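Local coordinates for extracellular ligand-binding receptor (Verminephrobacter eiseniae, PDB 4M88), which probably binds an amino acid or similar small solute in the periplasm and delivers it to an ABC transporter, at residues Pro72-Ser77 / Val99-Val104; Leu144-Gln149 / Ile173-Val178; Gln200-Ile205 / Ala221-Pro226. All coordinates share one frame; numbering follows the deposited sequence.

Contact 1 of 3, residues Pro72-Ser77 / Val99-Val104; sequences PLALIS and VVVNGV
Ala74, Leu75 and Ile76 run parallel to Val99, Val100 and Val101 as successive pairs, the two short strand axes 4.7 Å apart at closest and inclined by 23°. Backbone bonds pass back and forth between them. Leu75 N donates to Val99 O at 2.9 Å, and Ser77 N to Val101 O at 2.7 Å. The first bond of the row, Val99 N to Leu73 O, is longer at 3.3 Å. On one face Ala74 CB meets Val99 CG1 at 3.7 Å. Val99 turns this methyl between its own backbone N and carbonyl carbon (chi1 58°), which also sets it close to Leu73 O. Ile76 CD1 comes within 4.3 Å of Val101 CB on the same face. Helix 312-321 packs on Ala74 and Val99, and helix 286-303 on Ile76. Just past the strands, Asn102 ND2 donates to Ser77 OG at 3.2 Å, with the hydroxyl 23° out of the amide plane. ND2 also bonds Glu290 OE2, while OD1 accepts from Val121 N and Arg122 N, so the amide is fixed in rotation. Strand 74-76, helix 81-89 and strand 99-101 form a beta-alpha-beta unit in a parallel sheet, as expected of a lobe of a periplasmic binding protein.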
loop_
_atom_site.group_PDB
_atom_site.type_symbol
_atom_site.label_atom_id
_atom_site.label_comp_id
_atom_site.label_asym_id
_atom_site.label_seq_id
_atom_site.Cartn_x
_atom_site.Cartn_y
_atom_site.Cartn_z
ATOM N N PRO A 72 22.351 -3.184 5.056
ATOM C CA PRO A 72 21.524 -3.168 3.843
ATOM C C PRO A 72 21.622 -1.805 3.156
ATOM O O PRO A 72 21.845 -0.795 3.837
ATOM C CB PRO A 72 20.106 -3.362 4.388
ATOM C CG PRO A 72 20.151 -2.719 5.762
ATOM C CD PRO A 72 21.543 -3.003 6.283
ATOM N N LEU A 73 21.480 -1.775 1.833
ATOM C CA LEU A 73 21.400 -0.504 1.109
ATOM C C LEU A 73 20.031 0.102 1.337
ATOM O O LEU A 73 19.880 1.331 1.408
ATOM C CB LEU A 73 21.585 -0.715 -0.397
ATOM C CG LEU A 73 23.016 -0.697 -0.928
ATOM C CD1 LEU A 73 23.790 -1.885 -0.417
ATOM C CD2 LEU A 73 23.018 -0.679 -2.445
ATOM N N ALA A 74 19.034 -0.771 1.435
ATOM C CA ALA A 74 17.649 -0.322 1.537
ATOM C C ALA A 74 16.824 -1.303 2.332
ATOM O O ALA A 74 17.083 -2.513 2.311
ATOM C CB ALA A 74 17.032 -0.148 0.140
ATOM N N LEU A 75 15.837 -0.758 3.044
ATOM C CA LEU A 75 14.763 -1.548 3.620
ATOM C C LEU A 75 13.578 -1.366 2.692
ATOM O O LEU A 75 13.254 -0.243 2.305
ATOM C CB LEU A 75 14.422 -1.044 5.025
ATOM C CG LEU A 75 15.546 -1.244 6.039
ATOM C CD1 LEU A 75 15.175 -0.635 7.389
ATOM C CD2 LEU A 75 15.883 -2.732 6.210
ATOM N N ILE A 76 12.947 -2.472 2.318
ATOM C CA ILE A 76 11.921 -2.424 1.286
ATOM C C ILE A 76 10.542 -2.543 1.894
ATOM O O ILE A 76 10.251 -3.521 2.581
ATOM C CB ILE A 76 12.078 -3.553 0.251
ATOM C CG1 ILE A 76 13.499 -3.594 -0.306
ATOM C CG2 ILE A 76 11.034 -3.383 -0.880
ATOM C CD1 ILE A 76 13.903 -2.317 -1.000
ATOM N N SER A 77 9.715 -1.527 1.649
ATOM C CA SER A 77 8.279 -1.547 1.963
ATOM C C SER A 77 7.909 -2.082 3.360
ATOM O O SER A 77 7.214 -3.093 3.474
ATOM C CB SER A 77 7.514 -2.313 0.873
ATOM O OG SER A 77 6.135 -1.994 0.913
ATOM N N VAL A 99 18.272 3.681 3.075
ATOM C CA VAL A 99 17.099 4.333 2.532
ATOM C C VAL A 99 15.939 3.366 2.709
ATOM O O VAL A 99 16.128 2.134 2.675
ATOM C CB VAL A 99 17.291 4.701 1.057
ATOM C CG1 VAL A 99 17.597 3.504 0.291
ATOM C CG2 VAL A 99 16.056 5.293 0.503
ATOM N N VAL A 100 14.755 3.912 2.962
ATOM C CA VAL A 100 13.564 3.081 3.103
ATOM C C VAL A 100 12.716 3.331 1.873
ATOM O O VAL A 100 12.378 4.471 1.573
ATOM C CB VAL A 100 12.745 3.436 4.359
ATOM C CG1 VAL A 100 11.530 2.519 4.457
ATOM C CG2 VAL A 100 13.596 3.299 5.618
ATOM N N VAL A 101 12.419 2.272 1.133
ATOM C CA VAL A 101 11.736 2.426 -0.145
ATOM C C VAL A 101 10.340 1.858 -0.031
ATOM O O VAL A 101 10.157 0.641 0.115
ATOM C CB VAL A 101 12.508 1.772 -1.302
ATOM C CG1 VAL A 101 11.710 1.864 -2.600
ATOM C CG2 VAL A 101 13.867 2.439 -1.467
ATOM N N ASN A 102 9.376 2.773 -0.079
ATOM C CA ASN A 102 7.953 2.499 0.110
ATOM C C ASN A 102 7.586 2.262 1.571
ATOM O O ASN A 102 8.429 1.887 2.398
ATOM C CB ASN A 102 7.443 1.361 -0.783
ATOM C CG ASN A 102 5.956 1.493 -1.091
ATOM O OD1 ASN A 102 5.470 2.594 -1.385
ATOM N ND2 ASN A 102 5.221 0.385 -0.996
ATOM N N GLY A 103 6.322 2.510 1.878
ATOM C CA GLY A 103 5.783 2.289 3.206
ATOM C C GLY A 103 4.303 2.022 3.036
ATOM O O GLY A 103 3.651 2.644 2.186
ATOM N N VAL A 104 3.789 1.068 3.808
ATOM C CA VAL A 104 2.365 0.747 3.825
ATOM C C VAL A 104 1.905 0.817 5.272
ATOM O O VAL A 104 2.480 0.152 6.129
ATOM C CB VAL A 104 2.122 -0.688 3.339
ATOM C CG1 VAL A 104 0.631 -1.055 3.419
ATOM C CG2 VAL A 104 2.660 -0.866 1.936
#

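Contact 2 of 3, residues Leu144-Gln149 / Ile173-Val178; sequences LATLYQ and IELNGV
Val178 N donates to Thr146 O at 2.7 Å in an almost straight bond, with an N-H...O angle of 177°. Gly177 CA adds a CA-H...O contact to the same oxygen. Four more backbone bonds join the parallel pair, from Leu144 N-Glu174 O at one end to Tyr148 N-Val178 O at the other, among them Thr146 N to Asn176 O at 2.8 Å.

On one face the touching groups are mostly hydrocarbon. Leu144 CB packs against Ile173 CG2 at 4.1 Å and Leu175 CD1 at 4.2 Å. Leu175 CD1 also lies 3.6 Å from Thr146 OG1. Thr146 sets OG1 anti to its carbonyl carbon (chi1 -57°), which turns the hydroxyl to this methyl; OG1 is buried here and has no polar partner in the model. Helix 152-166 covers this side through Met158 and Val161. On the other face Leu147 and Val178 both pack on Ala190 and Ile194 of helix 184-195.

Tyr148 turns one edge of its ring toward the Gly177-Val178 backbone, CG lying between the backbone N and the carbonyl carbon (chi1 70°). Tyr148 CE2, at that edge, is 4.2 Å from Gly177 C, and Tyr148 CD2 lies 3.5 Å from Val178 O. With an alanine here, the Gly177-Val178 backbone would probably lose the ring-edge contact, and Met158 a packing partner.

Strand 174-180 is the outermost strand on this side of the sheet. Across the contact the polar grip comes from the main chain, and the side-chain contacts add chiefly apolar packing.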
loop_
_atom_site.group_PDB
_atom_site.type_symbol
_atom_site.label_atom_id
_atom_site.label_comp_id
_atom_site.label_asym_id
_atom_site.label_seq_id
_atom_site.Cartn_x
_atom_site.Cartn_y
_atom_site.Cartn_z
ATOM N N LEU A 144 -22.205 10.872 2.500
ATOM C CA LEU A 144 -21.204 9.813 2.618
ATOM C C LEU A 144 -20.983 9.454 4.075
ATOM O O LEU A 144 -20.956 10.336 4.930
ATOM C CB LEU A 144 -19.872 10.294 2.054
ATOM C CG LEU A 144 -19.569 10.076 0.577
ATOM C CD1 LEU A 144 -18.217 10.700 0.216
ATOM C CD2 LEU A 144 -19.571 8.584 0.263
ATOM N N ALA A 145 -20.827 8.166 4.361
ATOM C CA ALA A 145 -20.411 7.732 5.689
ATOM C C ALA A 145 -19.008 7.146 5.580
ATOM O O ALA A 145 -18.638 6.612 4.537
ATOM C CB ALA A 145 -21.366 6.688 6.235
ATOM N N THR A 146 -18.226 7.248 6.648
ATOM C CA THR A 146 -16.912 6.599 6.694
ATOM C C THR A 146 -16.860 5.704 7.922
ATOM O O THR A 146 -17.214 6.139 9.016
ATOM C CB THR A 146 -15.765 7.610 6.798
ATOM O OG1 THR A 146 -15.825 8.528 5.700
ATOM C CG2 THR A 146 -14.404 6.891 6.801
ATOM N N LEU A 147 -16.448 4.454 7.729
ATOM C CA LEU A 147 -16.192 3.537 8.843
ATOM C C LEU A 147 -14.687 3.445 9.005
ATOM O O LEU A 147 -14.002 3.071 8.057
ATOM C CB LEU A 147 -16.753 2.157 8.522
ATOM C CG LEU A 147 -16.429 1.030 9.512
ATOM C CD1 LEU A 147 -17.028 1.347 10.884
ATOM C CD2 LEU A 147 -16.962 -0.309 9.009
ATOM N N TYR A 148 -14.143 3.798 10.173
ATOM C CA TYR A 148 -12.680 3.767 10.304
ATOM C C TYR A 148 -12.222 3.160 11.623
ATOM O O TYR A 148 -12.908 3.261 12.631
ATOM C CB TYR A 148 -12.067 5.163 10.091
ATOM C CG TYR A 148 -12.346 6.145 11.203
ATOM C CD1 TYR A 148 -11.370 6.438 12.147
ATOM C CD2 TYR A 148 -13.578 6.775 11.307
ATOM C CE1 TYR A 148 -11.607 7.325 13.169
ATOM C CE2 TYR A 148 -13.829 7.675 12.334
ATOM C CZ TYR A 148 -12.826 7.944 13.254
ATOM O OH TYR A 148 -13.038 8.830 14.283
ATOM N N GLN A 149 -11.070 2.502 11.607
ATOM C CA GLN A 149 -10.598 1.867 12.835
ATOM C C GLN A 149 -9.962 2.914 13.734
ATOM O O GLN A 149 -9.281 3.824 13.254
ATOM C CB GLN A 149 -9.600 0.744 12.557
ATOM C CG GLN A 149 -9.209 -0.031 13.831
ATOM C CD GLN A 149 -8.202 -1.134 13.584
ATOM O OE1 GLN A 149 -8.181 -1.746 12.521
ATOM N NE2 GLN A 149 -7.356 -1.390 14.574
ATOM N N ILE A 173 -21.165 17.901 0.289
ATOM C CA ILE A 173 -21.494 16.532 0.662
ATOM C C ILE A 173 -21.587 16.483 2.172
ATOM O O ILE A 173 -20.703 16.997 2.867
ATOM C CB ILE A 173 -20.397 15.545 0.241
ATOM C CG1 ILE A 173 -20.272 15.493 -1.278
ATOM C CG2 ILE A 173 -20.700 14.139 0.767
ATOM C CD1 ILE A 173 -19.149 14.606 -1.722
ATOM N N GLU A 174 -22.649 15.873 2.690
ATOM C CA GLU A 174 -22.741 15.664 4.125
ATOM C C GLU A 174 -21.931 14.435 4.473
ATOM O O GLU A 174 -22.064 13.395 3.824
ATOM C CB GLU A 174 -24.189 15.474 4.574
ATOM C CG GLU A 174 -24.316 15.185 6.061
ATOM C CD GLU A 174 -25.743 14.885 6.484
ATOM O OE1 GLU A 174 -26.644 14.940 5.620
ATOM O OE2 GLU A 174 -25.956 14.592 7.682
ATOM N N LEU A 175 -21.084 14.548 5.489
ATOM C CA LEU A 175 -20.217 13.437 5.857
ATOM C C LEU A 175 -20.451 12.981 7.294
ATOM O O LEU A 175 -20.487 13.803 8.203
ATOM C CB LEU A 175 -18.750 13.846 5.674
ATOM C CG LEU A 175 -17.702 12.861 6.193
ATOM C CD1 LEU A 175 -17.655 11.609 5.320
ATOM C CD2 LEU A 175 -16.337 13.534 6.260
ATOM N N ASN A 176 -20.612 11.676 7.503
ATOM C CA ASN A 176 -20.642 11.135 8.857
ATOM C C ASN A 176 -19.512 10.141 9.028
ATOM O O ASN A 176 -19.267 9.333 8.143
ATOM C CB ASN A 176 -21.974 10.443 9.145
ATOM C CG ASN A 176 -23.123 11.417 9.222
ATOM O OD1 ASN A 176 -22.962 12.547 9.681
ATOM N ND2 ASN A 176 -24.292 10.989 8.773
ATOM N N GLY A 177 -18.815 10.199 10.155
ATOM C CA GLY A 177 -17.701 9.283 10.360
ATOM C C GLY A 177 -17.921 8.462 11.605
ATOM O O GLY A 177 -18.174 9.013 12.681
ATOM N N VAL A 178 -17.831 7.149 11.457
ATOM C CA VAL A 178 -18.101 6.231 12.558
ATOM C C VAL A 178 -16.840 5.461 12.909
ATOM O O VAL A 178 -16.296 4.739 12.082
ATOM C CB VAL A 178 -19.220 5.258 12.195
ATOM C CG1 VAL A 178 -19.446 4.270 13.317
ATOM C CG2 VAL A 178 -20.509 6.030 11.910
#

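Contact 3 of 3, residues Gln200-Ile205 / Ala221-Pro226; sequences QGVLVI and ADVTQP
Val223 touches Val202 just after the Schellman turn at Asp222, the positive-phi C-prime residue that ends helix 208-220. Val223 CG1 lies 4.0 Å from Val202 CG2, and the two side chains cross at about a right angle. Val223 sends CG1 anti to its backbone N (chi1 177°), which carries this methyl to the strand. Leu218 packs on both valines, and helix 184-195 extends the apolar cluster.

Next along the chain, Gln225 lays the base of its side chain on the backbone of Gln200. Gln225 CB is 3.5 Å and Gln225 CG 3.6 Å from Gln200 O. The chain then bends at chi2 (73°), and its amide leads away from the strand. Arg219 NH1 bonds the carbonyls of both Val223 and Gln225, tying the loop to the helix before it.

Pro226 meets Gln200 O with its ring carbon CD, also at 3.5 Å. Its carbonyl makes the one hydrogen bond across the contact. Val202 N donates to Pro226 O at 3.0 Å, in the carbonyl plane. Gly201 CA adds a CA-H...O contact to Pro226 O at 3.3 Å.

Val202 next pairs with Phe228, so the Pro226 bond leads directly into the neighbouring parallel strand. Strand 201-205, helix 208-220 and strand 227-229 thus follow one another as a beta-alpha-beta crossover; 221-226 is the loop that leads into its second strand, and this contact pins it to the first.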
loop_
_atom_site.group_PDB
_atom_site.type_symbol
_atom_site.label_atom_id
_atom_site.label_comp_id
_atom_site.label_asym_id
_atom_site.label_seq_id
_atom_site.Cartn_x
_atom_site.Cartn_y
_atom_site.Cartn_z
ATOM N N GLN A 200 -25.433 7.380 1.028
ATOM C CA GLN A 200 -25.493 6.793 -0.305
ATOM C C GLN A 200 -24.272 5.939 -0.639
ATOM O O GLN A 200 -24.293 5.154 -1.593
ATOM C CB GLN A 200 -25.669 7.896 -1.341
ATOM C CG GLN A 200 -26.980 8.617 -1.221
ATOM C CD GLN A 200 -26.924 9.985 -1.850
ATOM O OE1 GLN A 200 -26.157 10.834 -1.413
ATOM N NE2 GLN A 200 -27.721 10.202 -2.897
ATOM N N GLY A 201 -23.217 6.090 0.148
ATOM C CA GLY A 201 -21.999 5.325 -0.052
ATOM C C GLY A 201 -21.230 5.304 1.249
ATOM O O GLY A 201 -21.452 6.165 2.113
ATOM N N VAL A 202 -20.348 4.318 1.411
ATOM C CA VAL A 202 -19.581 4.181 2.646
ATOM C C VAL A 202 -18.116 3.905 2.349
ATOM O O VAL A 202 -17.799 2.954 1.625
ATOM C CB VAL A 202 -20.101 3.020 3.531
ATOM C CG1 VAL A 202 -19.377 3.028 4.882
ATOM C CG2 VAL A 202 -21.611 3.113 3.747
ATOM N N LEU A 203 -17.235 4.736 2.909
ATOM C CA LEU A 203 -15.793 4.515 2.841
ATOM C C LEU A 203 -15.353 3.696 4.038
ATOM O O LEU A 203 -15.736 3.999 5.166
ATOM C CB LEU A 203 -15.040 5.843 2.892
ATOM C CG LEU A 203 -14.814 6.739 1.690
ATOM C CD1 LEU A 203 -16.105 7.415 1.272
ATOM C CD2 LEU A 203 -13.746 7.778 2.054
ATOM N N VAL A 204 -14.526 2.678 3.814
ATOM C CA VAL A 204 -13.960 1.917 4.930
ATOM C C VAL A 204 -12.455 2.141 4.990
ATOM O O VAL A 204 -11.756 1.911 4.005
ATOM C CB VAL A 204 -14.292 0.427 4.803
ATOM C CG1 VAL A 204 -13.868 -0.322 6.057
ATOM C CG2 VAL A 204 -15.797 0.250 4.568
ATOM N N ILE A 205 -11.962 2.611 6.136
ATOM C CA ILE A 205 -10.552 2.990 6.291
ATOM C C ILE A 205 -9.912 2.243 7.446
ATOM O O ILE A 205 -10.407 2.291 8.569
ATOM C CB ILE A 205 -10.416 4.510 6.552
ATOM C CG1 ILE A 205 -10.879 5.299 5.321
ATOM C CG2 ILE A 205 -8.986 4.886 6.915
ATOM C CD1 ILE A 205 -10.653 6.811 5.426
ATOM N N ALA A 221 -25.305 -5.944 7.931
ATOM C CA ALA A 221 -26.233 -4.948 8.463
ATOM C C ALA A 221 -27.146 -4.401 7.366
ATOM O O ALA A 221 -27.839 -3.409 7.575
ATOM C CB ALA A 221 -25.484 -3.818 9.151
ATOM N N ASP A 222 -27.146 -5.072 6.214
ATOM C CA ASP A 222 -27.976 -4.714 5.058
ATOM C C ASP A 222 -27.609 -3.349 4.486
ATOM O O ASP A 222 -28.470 -2.626 3.972
ATOM C CB ASP A 222 -29.475 -4.775 5.395
ATOM C CG ASP A 222 -29.947 -6.188 5.750
ATOM O OD1 ASP A 222 -29.383 -7.164 5.210
ATOM O OD2 ASP A 222 -30.892 -6.314 6.562
ATOM N N VAL A 223 -26.335 -2.987 4.585
ATOM C CA VAL A 223 -25.854 -1.813 3.874
ATOM C C VAL A 223 -25.501 -2.300 2.475
ATOM O O VAL A 223 -24.447 -2.905 2.268
ATOM C CB VAL A 223 -24.641 -1.176 4.566
ATOM C CG1 VAL A 223 -24.113 0.003 3.748
ATOM C CG2 VAL A 223 -25.038 -0.701 5.944
ATOM N N THR A 224 -26.414 -2.074 1.532
ATOM C CA THR A 224 -26.258 -2.552 0.165
ATOM C C THR A 224 -25.650 -1.481 -0.744
ATOM O O THR A 224 -25.390 -1.732 -1.924
ATOM C CB THR A 224 -27.613 -2.968 -0.406
ATOM O OG1 THR A 224 -28.520 -1.868 -0.296
ATOM C CG2 THR A 224 -28.177 -4.137 0.387
ATOM N N GLN A 225 -25.437 -0.293 -0.183
ATOM C CA GLN A 225 -24.869 0.845 -0.917
ATOM C C GLN A 225 -23.440 0.550 -1.359
ATOM O O GLN A 225 -22.779 -0.327 -0.777
ATOM C CB GLN A 225 -24.877 2.096 -0.029
ATOM C CG GLN A 225 -26.261 2.730 0.128
ATOM C CD GLN A 225 -27.181 1.913 1.015
ATOM O OE1 GLN A 225 -26.725 1.163 1.882
ATOM N NE2 GLN A 225 -28.489 2.054 0.800
ATOM N N PRO A 226 -22.948 1.279 -2.385
ATOM C CA PRO A 226 -21.537 1.152 -2.778
ATOM C C PRO A 226 -20.615 1.382 -1.592
ATOM O O PRO A 226 -20.857 2.289 -0.787
ATOM C CB PRO A 226 -21.362 2.289 -3.794
ATOM C CG PRO A 226 -22.711 2.412 -4.416
ATOM C CD PRO A 226 -23.680 2.193 -3.286
#

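Contacts 2 and 3 belong to one sheet, and their centres are 10 Å apart. Strand 143-149 of contact 2 lies between 174-180 and strand 201-205 of contact 3. Two probable backbone hydrogen bonds join them directly: Leu147 N to Leu203 O at 2.7 Å and Ile205 N to Leu147 O at 2.8 Å. Contact 1 lies in a separate parallel sheet, on the opposite side of the chain's centre. Its centre is 33 Å from that of contact 2 and 35 Å from that of contact 3, and nearest atoms stay about 12 Å or more apart. This two-sheet layout is consistent with the leucine-binding protein family, in which ligand binds in the cleft between two lobes.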